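Local coordinates for protein agmatine N-acetyltransferase (Drosophila melanogaster, PDB 7CIW) that transfers the acetyl group of acetyl-CoA to the amine of agmatine, as a GNAT-fold enzyme, and probably also acylates arylalkylamines such as dopamine and serotonin, at residues A28-Y31 with P32-L36; A151-G154 with R155-H159; M88-E91 with A92-Y95. The protein carries 1 engineered substitution. One frame throughout, in Å; residues are numbered along the deposited sequence.

Contact 1: residues A28-Y31 with P32-L36. With G0R (N-(4-carbamimidamidobutyl)ethanamide), chain C; COA (coenzyme A), chain B.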
loop_
_atom_site.group_PDB
_atom_site.type_symbol
_atom_site.label_atom_id
_atom_site.label_comp_id
_atom_site.label_asym_id
_atom_site.label_seq_id
_atom_site.Cartn_x
_atom_site.Cartn_y
_atom_site.Cartn_z
ATOM N N ALA A 28 0.472 14.911 -1.366
ATOM C CA ALA A 28 -0.572 15.703 -2.007
ATOM C C ALA A 28 -1.819 14.889 -2.344
ATOM O O ALA A 28 -2.937 15.388 -2.188
ATOM C CB ALA A 28 -0.030 16.347 -3.285
ATOM N N HIS A 29 -1.658 13.642 -2.810
ATOM C CA HIS A 29 -2.755 12.923 -3.438
ATOM C C HIS A 29 -2.944 11.496 -2.949
ATOM O O HIS A 29 -3.893 10.834 -3.382
ATOM C CB HIS A 29 -2.570 12.908 -4.963
ATOM C CG HIS A 29 -2.610 14.271 -5.577
ATOM N ND1 HIS A 29 -3.648 15.151 -5.359
ATOM C CD2 HIS A 29 -1.730 14.916 -6.378
ATOM C CE1 HIS A 29 -3.410 16.277 -6.009
ATOM N NE2 HIS A 29 -2.253 16.159 -6.636
ATOM N N TYR A 30 -2.074 10.999 -2.078
ATOM C CA TYR A 30 -2.256 9.685 -1.481
ATOM C C TYR A 30 -2.675 9.808 -0.024
ATOM O O TYR A 30 -3.786 9.418 0.344
ATOM C CB TYR A 30 -0.964 8.864 -1.589
ATOM C CG TYR A 30 -1.012 7.570 -0.814
ATOM C CD1 TYR A 30 -1.768 6.490 -1.272
ATOM C CD2 TYR A 30 -0.299 7.420 0.374
ATOM C CE1 TYR A 30 -1.822 5.303 -0.564
ATOM C CE2 TYR A 30 -0.348 6.231 1.090
ATOM C CZ TYR A 30 -1.110 5.180 0.613
ATOM O OH TYR A 30 -1.152 4.001 1.320
ATOM N N TYR A 31 -1.807 10.376 0.802
ATOM C CA TYR A 31 -2.062 10.432 2.239
ATOM C C TYR A 31 -3.343 11.162 2.638
ATOM O O TYR A 31 -4.011 10.694 3.573
ATOM C CB TYR A 31 -0.862 11.080 2.920
ATOM C CG TYR A 31 0.327 10.187 3.191
ATOM C CD1 TYR A 31 0.241 9.112 4.077
ATOM C CD2 TYR A 31 1.560 10.459 2.607
ATOM C CE1 TYR A 31 1.352 8.326 4.363
ATOM C CE2 TYR A 31 2.680 9.681 2.890
ATOM C CZ TYR A 31 2.571 8.624 3.776
ATOM O OH TYR A 31 3.675 7.862 4.065
ATOM N N PRO A 32 -3.731 12.291 2.035
ATOM C CA PRO A 32 -4.941 12.983 2.521
ATOM C C PRO A 32 -6.218 12.173 2.378
ATOM O O PRO A 32 -7.149 12.384 3.164
ATOM C CB PRO A 32 -4.986 14.262 1.668
ATOM C CG PRO A 32 -3.552 14.481 1.274
ATOM C CD PRO A 32 -3.017 13.104 1.030
ATOM N N GLU A 33 -6.280 11.231 1.432
ATOM C CA GLU A 33 -7.487 10.446 1.183
ATOM C C GLU A 33 -7.352 8.971 1.537
ATOM O O GLU A 33 -8.372 8.271 1.587
ATOM C CB GLU A 33 -7.902 10.568 -0.288
ATOM C CG GLU A 33 -8.119 11.998 -0.744
ATOM C CD GLU A 33 -8.212 12.113 -2.248
ATOM O OE1 GLU A 33 -9.236 11.663 -2.808
ATOM O OE2 GLU A 33 -7.257 12.640 -2.866
ATOM N N GLU A 34 -6.149 8.481 1.791
ATOM C CA GLU A 34 -5.998 7.091 2.198
ATOM C C GLU A 34 -6.733 6.867 3.519
ATOM O O GLU A 34 -6.520 7.625 4.477
ATOM C CB GLU A 34 -4.520 6.738 2.327
ATOM C CG GLU A 34 -4.271 5.247 2.466
ATOM C CD GLU A 34 -4.489 4.784 3.880
ATOM O OE1 GLU A 34 -3.962 5.445 4.796
ATOM O OE2 GLU A 34 -5.207 3.778 4.083
ATOM N N PRO A 35 -7.617 5.870 3.604
ATOM C CA PRO A 35 -8.501 5.780 4.785
ATOM C C PRO A 35 -7.800 5.672 6.138
ATOM O O PRO A 35 -8.276 6.300 7.088
ATOM C CB PRO A 35 -9.351 4.540 4.472
ATOM C CG PRO A 35 -9.484 4.583 2.976
ATOM C CD PRO A 35 -8.116 5.040 2.486
ATOM N N LEU A 36 -6.714 4.900 6.293
ATOM C CA LEU A 36 -6.073 4.865 7.619
ATOM C C LEU A 36 -5.478 6.217 7.981
ATOM O O LEU A 36 -5.567 6.651 9.136
ATOM C CB LEU A 36 -4.984 3.805 7.691
ATOM C CG LEU A 36 -5.364 2.389 7.289
ATOM C CD1 LEU A 36 -4.226 1.432 7.681
ATOM C CD2 LEU A 36 -6.681 2.000 7.946
HETATM C C10 G0R C . 0.505 4.275 5.588
HETATM N N12 G0R C . -0.241 5.395 6.148
HETATM C C1 G0R C . -2.170 -0.027 -1.230
HETATM C C2 G0R C . -2.428 0.910 -0.052
HETATM C C5 G0R C . -3.002 1.200 2.393
HETATM C C6 G0R C . -1.801 1.211 3.342
HETATM C C7 G0R C . -2.098 1.931 4.663
HETATM C C8 G0R C . -1.509 3.340 4.804
HETATM N N4 G0R C . -2.751 0.346 1.243
HETATM N N9 G0R C . -0.074 3.340 4.981
HETATM N N11 G0R C . 1.940 4.227 5.721
HETATM O O3 G0R C . -2.349 2.085 -0.197
HETATM N N1A COA B . -13.124 8.673 -5.178
HETATM C C2A COA B . -14.242 8.613 -5.953
HETATM N N3A COA B . -14.263 7.837 -7.088
HETATM C C4A COA B . -13.179 7.130 -7.446
HETATM C C5A COA B . -12.078 7.197 -6.682
HETATM C C6A COA B . -12.065 7.972 -5.540
HETATM N N6A COA B . -11.119 8.351 -4.412
HETATM N N7A COA B . -11.111 6.412 -7.222
HETATM C C8A COA B . -11.606 5.853 -8.334
HETATM N N9A COA B . -12.869 6.286 -8.463
HETATM C C1B COA B . -13.831 6.110 -9.383
HETATM C C2B COA B . -13.259 6.633 -10.724
HETATM O O2B COA B . -13.410 8.101 -10.861
HETATM C C3B COA B . -13.877 5.914 -11.682
HETATM O O3B COA B . -15.265 6.276 -11.915
HETATM P P3B COA B . -15.753 7.362 -13.077
HETATM O O7A COA B . -14.803 7.332 -14.258
HETATM O O8A COA B . -17.202 7.069 -13.477
HETATM O O9A COA B . -15.691 8.723 -12.399
HETATM C C4B COA B . -14.009 4.426 -11.021
HETATM O O4B COA B . -14.025 4.587 -9.704
HETATM C C5B COA B . -12.901 3.506 -11.473
HETATM O O5B COA B . -11.686 4.244 -11.434
HETATM P P1A COA B . -10.206 3.460 -11.368
HETATM O O1A COA B . -10.321 1.981 -10.989
HETATM O O2A COA B . -9.467 3.683 -12.679
HETATM O O3A COA B . -9.428 4.205 -10.132
HETATM P P2A COA B . -7.906 4.822 -10.146
HETATM O O4A COA B . -7.841 6.023 -11.042
HETATM O O5A COA B . -6.922 3.735 -10.513
HETATM O O6A COA B . -7.767 5.288 -8.574
HETATM C CBP COA B . -7.103 4.833 -6.403
HETATM C CCP COA B . -7.894 4.325 -7.580
HETATM C CDP COA B . -5.585 4.754 -6.785
HETATM C CEP COA B . -7.375 3.958 -5.170
HETATM C CAP COA B . -7.559 6.259 -6.105
HETATM O OAP COA B . -8.885 6.217 -5.637
HETATM C C9P COA B . -6.709 6.981 -5.041
HETATM O O9P COA B . -5.633 7.440 -5.276
HETATM N N8P COA B . -7.272 7.137 -3.715
HETATM C C7P COA B . -6.562 7.868 -2.649
HETATM C C6P COA B . -5.393 7.051 -1.948
HETATM C C5P COA B . -5.967 5.704 -1.587
HETATM O O5P COA B . -6.962 5.589 -0.921
HETATM N N4P COA B . -5.213 4.527 -2.106
HETATM C C3P COA B . -5.623 3.145 -1.916
HETATM C C2P COA B . -5.545 2.687 -0.459
HETATM S S1P COA B . -5.880 0.908 -0.639
HETATM O O HOH W 1 -5.911 15.240 -3.538
#

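Contact 2: residues A151-G154 with R155-H159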
loop_
_atom_site.group_PDB
_atom_site.type_symbol
_atom_site.label_atom_id
_atom_site.label_comp_id
_atom_site.label_asym_id
_atom_site.label_seq_id
_atom_site.Cartn_x
_atom_site.Cartn_y
_atom_site.Cartn_z
ATOM N N ALA A 151 3.221 -6.468 -10.475
ATOM C CA ALA A 151 3.133 -7.911 -10.667
ATOM C C ALA A 151 4.260 -8.429 -11.549
ATOM O O ALA A 151 4.817 -9.499 -11.282
ATOM C CB ALA A 151 1.781 -8.298 -11.275
ATOM N N GLN A 152 4.593 -7.705 -12.621
ATOM C CA GLN A 152 5.675 -8.161 -13.493
ATOM C C GLN A 152 7.018 -8.092 -12.784
ATOM O O GLN A 152 7.865 -8.980 -12.951
ATOM C CB GLN A 152 5.722 -7.335 -14.782
ATOM C CG GLN A 152 6.781 -7.839 -15.763
ATOM C CD GLN A 152 6.531 -9.277 -16.190
ATOM O OE1 GLN A 152 5.440 -9.609 -16.641
ATOM N NE2 GLN A 152 7.541 -10.139 -16.041
ATOM N N ARG A 153 7.226 -7.048 -11.985
ATOM C CA ARG A 153 8.446 -6.963 -11.194
ATOM C C ARG A 153 8.524 -8.118 -10.208
ATOM O O ARG A 153 9.602 -8.684 -9.976
ATOM C CB ARG A 153 8.490 -5.612 -10.482
ATOM C CG ARG A 153 9.610 -5.429 -9.479
ATOM C CD ARG A 153 10.971 -5.456 -10.135
ATOM N NE ARG A 153 11.999 -4.981 -9.210
ATOM C CZ ARG A 153 13.299 -5.172 -9.378
ATOM N NH1 ARG A 153 13.735 -5.834 -10.440
ATOM N NH2 ARG A 153 14.158 -4.711 -8.477
ATOM N N GLY A 154 7.384 -8.484 -9.618
ATOM C CA GLY A 154 7.358 -9.638 -8.738
ATOM C C GLY A 154 7.719 -10.923 -9.456
ATOM O O GLY A 154 8.470 -11.742 -8.933
ATOM N N ARG A 155 7.161 -11.122 -10.656
ATOM C CA ARG A 155 7.512 -12.286 -11.461
ATOM C C ARG A 155 9.015 -12.347 -11.704
ATOM O O ARG A 155 9.635 -13.405 -11.557
ATOM C CB ARG A 155 6.769 -12.239 -12.794
ATOM C CG ARG A 155 5.320 -12.672 -12.742
ATOM C CD ARG A 155 4.799 -12.915 -14.150
ATOM N NE ARG A 155 4.394 -11.663 -14.766
ATOM C CZ ARG A 155 3.194 -11.107 -14.611
ATOM N NH1 ARG A 155 2.268 -11.700 -13.877
ATOM N NH2 ARG A 155 2.926 -9.959 -15.201
ATOM N N ASP A 156 9.607 -11.218 -12.112
ATOM C CA ASP A 156 11.044 -11.179 -12.368
ATOM C C ASP A 156 11.832 -11.545 -11.118
ATOM O O ASP A 156 12.864 -12.222 -11.200
ATOM C CB ASP A 156 11.462 -9.788 -12.839
ATOM C CG ASP A 156 10.979 -9.450 -14.228
ATOM O OD1 ASP A 156 10.378 -10.313 -14.903
ATOM O OD2 ASP A 156 11.219 -8.296 -14.640
ATOM N N LEU A 157 11.368 -11.088 -9.949
ATOM C CA LEU A 157 12.055 -11.333 -8.686
ATOM C C LEU A 157 11.804 -12.725 -8.126
ATOM O O LEU A 157 12.359 -13.058 -7.071
ATOM C CB LEU A 157 11.635 -10.281 -7.650
ATOM C CG LEU A 157 12.155 -8.865 -7.873
ATOM C CD1 LEU A 157 11.349 -7.870 -7.051
ATOM C CD2 LEU A 157 13.633 -8.770 -7.502
ATOM N N GLY A 158 10.982 -13.542 -8.784
ATOM C CA GLY A 158 10.711 -14.889 -8.320
ATOM C C GLY A 158 9.587 -15.026 -7.313
ATOM O O GLY A 158 9.324 -16.150 -6.858
ATOM N N HIS A 159 8.925 -13.931 -6.939
ATOM C CA HIS A 159 7.787 -14.038 -6.034
ATOM C C HIS A 159 6.661 -14.818 -6.694
ATOM O O HIS A 159 6.430 -14.716 -7.897
ATOM C CB HIS A 159 7.283 -12.657 -5.622
ATOM C CG HIS A 159 8.260 -11.887 -4.795
ATOM N ND1 HIS A 159 8.570 -12.231 -3.496
ATOM C CD2 HIS A 159 9.027 -10.814 -5.096
ATOM C CE1 HIS A 159 9.475 -11.392 -3.027
ATOM N NE2 HIS A 159 9.772 -10.523 -3.977
#

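Contact 3: residues M88-E91 with A92-Y95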
loop_
_atom_site.group_PDB
_atom_site.type_symbol
_atom_site.label_atom_id
_atom_site.label_comp_id
_atom_site.label_asym_id
_atom_site.label_seq_id
_atom_site.Cartn_x
_atom_site.Cartn_y
_atom_site.Cartn_z
ATOM N N MET A 88 6.056 -7.085 12.071
ATOM C CA MET A 88 5.110 -5.977 12.143
ATOM C C MET A 88 4.564 -5.795 13.548
ATOM O O MET A 88 4.262 -4.665 13.943
ATOM C CB MET A 88 3.961 -6.179 11.160
ATOM C CG MET A 88 4.374 -5.953 9.729
ATOM S SD MET A 88 3.049 -5.343 8.679
ATOM C CE MET A 88 2.522 -3.908 9.607
ATOM N N ALA A 89 4.416 -6.886 14.304
ATOM C CA ALA A 89 3.944 -6.745 15.676
ATOM C C ALA A 89 4.949 -5.958 16.500
ATOM O O ALA A 89 4.573 -5.060 17.263
ATOM C CB ALA A 89 3.683 -8.119 16.290
ATOM N N GLU A 90 6.239 -6.256 16.322
ATOM C CA GLU A 90 7.284 -5.529 17.033
ATOM C C GLU A 90 7.352 -4.071 16.591
ATOM O O GLU A 90 7.589 -3.179 17.415
ATOM C CB GLU A 90 8.628 -6.226 16.816
ATOM C CG GLU A 90 8.839 -7.426 17.714
ATOM C CD GLU A 90 9.626 -8.537 17.053
ATOM O OE1 GLU A 90 9.572 -9.679 17.556
ATOM O OE2 GLU A 90 10.302 -8.271 16.033
ATOM N N GLU A 91 7.134 -3.803 15.302
ATOM C CA GLU A 91 7.155 -2.423 14.822
ATOM C C GLU A 91 5.962 -1.633 15.352
ATOM O O GLU A 91 6.093 -0.451 15.696
ATOM C CB GLU A 91 7.178 -2.401 13.292
ATOM C CG GLU A 91 8.518 -2.795 12.674
ATOM C CD GLU A 91 9.608 -1.754 12.907
ATOM O OE1 GLU A 91 9.456 -0.604 12.439
ATOM O OE2 GLU A 91 10.620 -2.094 13.558
ATOM N N ALA A 92 4.787 -2.268 15.421
ATOM C CA ALA A 92 3.618 -1.618 16.007
ATOM C C ALA A 92 3.871 -1.233 17.462
ATOM O O ALA A 92 3.471 -0.146 17.903
ATOM C CB ALA A 92 2.400 -2.539 15.899
ATOM N N ARG A 93 4.535 -2.109 18.221
ATOM C CA ARG A 93 4.898 -1.774 19.596
ATOM C C ARG A 93 5.893 -0.619 19.644
ATOM O O ARG A 93 5.747 0.298 20.462
ATOM C CB ARG A 93 5.471 -2.999 20.312
ATOM C CG ARG A 93 6.462 -2.634 21.410
ATOM C CD ARG A 93 6.587 -3.704 22.496
ATOM N NE ARG A 93 7.078 -4.993 22.008
ATOM C CZ ARG A 93 8.289 -5.203 21.495
ATOM N NH1 ARG A 93 9.155 -4.203 21.380
ATOM N NH2 ARG A 93 8.638 -6.419 21.091
ATOM N N LYS A 94 6.904 -0.641 18.773
ATOM C CA LYS A 94 7.923 0.405 18.802
ATOM C C LYS A 94 7.308 1.793 18.677
ATOM O O LYS A 94 7.758 2.742 19.331
ATOM C CB LYS A 94 8.949 0.186 17.692
ATOM C CG LYS A 94 10.056 1.236 17.698
ATOM C CD LYS A 94 10.848 1.257 16.409
ATOM C CE LYS A 94 11.285 -0.131 15.995
ATOM N NZ LYS A 94 12.275 -0.068 14.876
ATOM N N TYR A 95 6.268 1.933 17.859
ATOM C CA TYR A 95 5.713 3.240 17.545
ATOM C C TYR A 95 4.378 3.491 18.217
ATOM O O TYR A 95 3.756 4.520 17.949
ATOM C CB TYR A 95 5.583 3.399 16.028
ATOM C CG TYR A 95 6.921 3.493 15.344
ATOM C CD1 TYR A 95 7.689 4.642 15.446
ATOM C CD2 TYR A 95 7.429 2.425 14.615
ATOM C CE1 TYR A 95 8.921 4.732 14.831
ATOM C CE2 TYR A 95 8.663 2.507 13.995
ATOM C CZ TYR A 95 9.403 3.665 14.109
ATOM O OH TYR A 95 10.632 3.753 13.500
#

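Contact 1: residues A28-Y31 with P32-L36
Tyr30 and Glu34 both turn CG away from the backbone N, with chi1 172° and -168°. With these torsions the side chains run side by side, pointing the same way. Glu34 CB sits over one face of the Tyr30 ring, 4.2 Å from its centroid, in a CH-pi contact. Glu34 then bends at chi2 (-81°), which carries its carboxylate on beside the bound N-(4-carbamimidamidobutyl)ethanamide, the acetylated product. Tyr30 OH donates to O3 of this ligand at 2.7 Å, and O3 lies at the ring edge, in plane. On the backbone, Tyr30 O takes two donors as the chain turns from helix 19-30 toward helix 35-38. Glu34 N meets Tyr30 O nearly along the C=O axis at 2.9 Å; Glu33 N approaches the same Tyr30 O from above the carbonyl plane at 3.3 Å. This turn of the GNAT fold lines both the product and the coenzyme A pockets. Glu34 is also the N-cap of helix 35-38: its OE2 accepts from Leu36 N at 2.9 Å. OE1 is hydrogen-bonded to Thr37 OG1, and OE2 also to Thr167 OG1. With an alanine in place of Glu34 the carboxylate is gone, which would probably leave Leu36 N without its side-chain cap and Thr37 and Thr167 without their partner. Glu33 instead forms a salt bridge with Arg138 through OE1. A water donates to Glu33 OE2 at 3.0 Å and also meets His29 ND1.

Contact 2: residues A151-G154 with R155-H159
Arg155 reaches back along the helix and grips Gln152 with two nitrogens. Arg155 NH2 donates to Gln152 OE1 at 2.9 Å and Arg155 NE to the same oxygen at 3.0 Å. The oxygen lies in the guanidinium plane, but both donors come from the same face of the amide, well above its plane. The two side chains cross at about a right angle, with amide and guanidinium planes 58° apart. A bend at chi3 (-83°) folds the Arg155 guanidinium back over the preceding turn, where Ala151 O lies over one face of the group. The other end of the Gln152 amide is used as well. Gln152 NE2 donates to Asp156 OD1 at 3.1 Å, meeting the carboxylate from above its plane. Gln152 thus bridges a positive and a negative side chain, and its amide is held at both ends.

Gly154 contributes backbone alone. Gly154 O accepts from His159 N at 3.0 Å, while Gly158 N donates to Arg155 O. Gly158 has positive phi (87°), and this is a Schellman motif ending the helix. A side chain at Gly158 would press on the preceding carbonyl O. On another side of the turn, Leu157 lays its methyls over one face of the Arg153 guanidinium, with CD1 3.7 Å from Arg153 NE. Arg153 NH2 is hydrogen-bonded to Phe59 O.

The cap closes helix 142-156, the crossover of the beta-alpha-beta unit between strands 125-133 and 161-166. His159 ND1 is hydrogen-bonded to Ser124 OG just before strand 125-133, and Ala151 and Arg155 pack on the C-terminal Leu216.

Contact 3: residues M88-E91 with A92-Y95
Met88 touches Ala92 through the backbone: Ala92 N donates to Met88 O at 2.9 Å, one turn on along helix 84-95. The methyl of Ala92 also rests near this oxygen, with CB 3.4 Å from Met88 O. The Met88 side chain leaves the backbone away from the second segment; it packs on Leu104 and Leu107 of helix 99-114. Ala89 makes the next bond of the ladder, accepting from Arg93 N.

Glu90 accepts from Lys94 N through its O. Its side chain lies alongside that of Arg93, pointing the same way. The contact is made by the aliphatic part: Glu90 CG is 3.5 Å from Arg93 NH2, and the guanidinium has Glu90 CA over one face. The charged ends do not meet, since Glu90 OE1 and Arg93 NH2 are 4.9 Å apart.

These pairs follow the i to i+3 and i to i+4 spacing of an alpha helix. In this GNAT domain helix 84-95 is an outer helix, leaning on helix 99-114. Met88, Ala92 and Tyr95 face helix 99-114, while Glu90 and Arg93 are exposed.

Glu91 carries the main polar link. It bends at chi2 (-70°), which brings its carboxylate alongside the end of Lys94. Lys94 NZ bonds to Glu91 OE2 at 2.9 Å in a salt bridge, meeting it on the syn side, 19° out of the carboxylate plane. The other oxygen faces Tyr95: Glu91 OE1 lies in the ring plane at the edge, 3.6 Å from CE2, with carboxylate and ring planes 66° apart. Glu91 O accepts from Tyr95 N at 3.2 Å and also sits at the ring edge. Lys94 CG lies over one face of that ring, toward the rim. Beyond the helix, the Tyr95 ring meets that of Trp100 and touches Leu104.

In the fold
From the N terminus, contact 1 comes first and closes the turn between helices 19-30 and 35-38. Contact 3 follows, on the last turns of helix 84-95, before the chain enters helix 99-114. Contact 2 is last and caps helix 142-156 ahead of strand 161-166. The three are in series, and none nests in or crosses another. Contacts 1 and 2 lie on opposite sides of the chain's centre, their own centres 27 Å apart. Contacts 1 and 3 come within about 9 Å at their nearest atoms, without touching. Helix 99-114 lies between them: Leu36 and Met88 both pack on its Leu107.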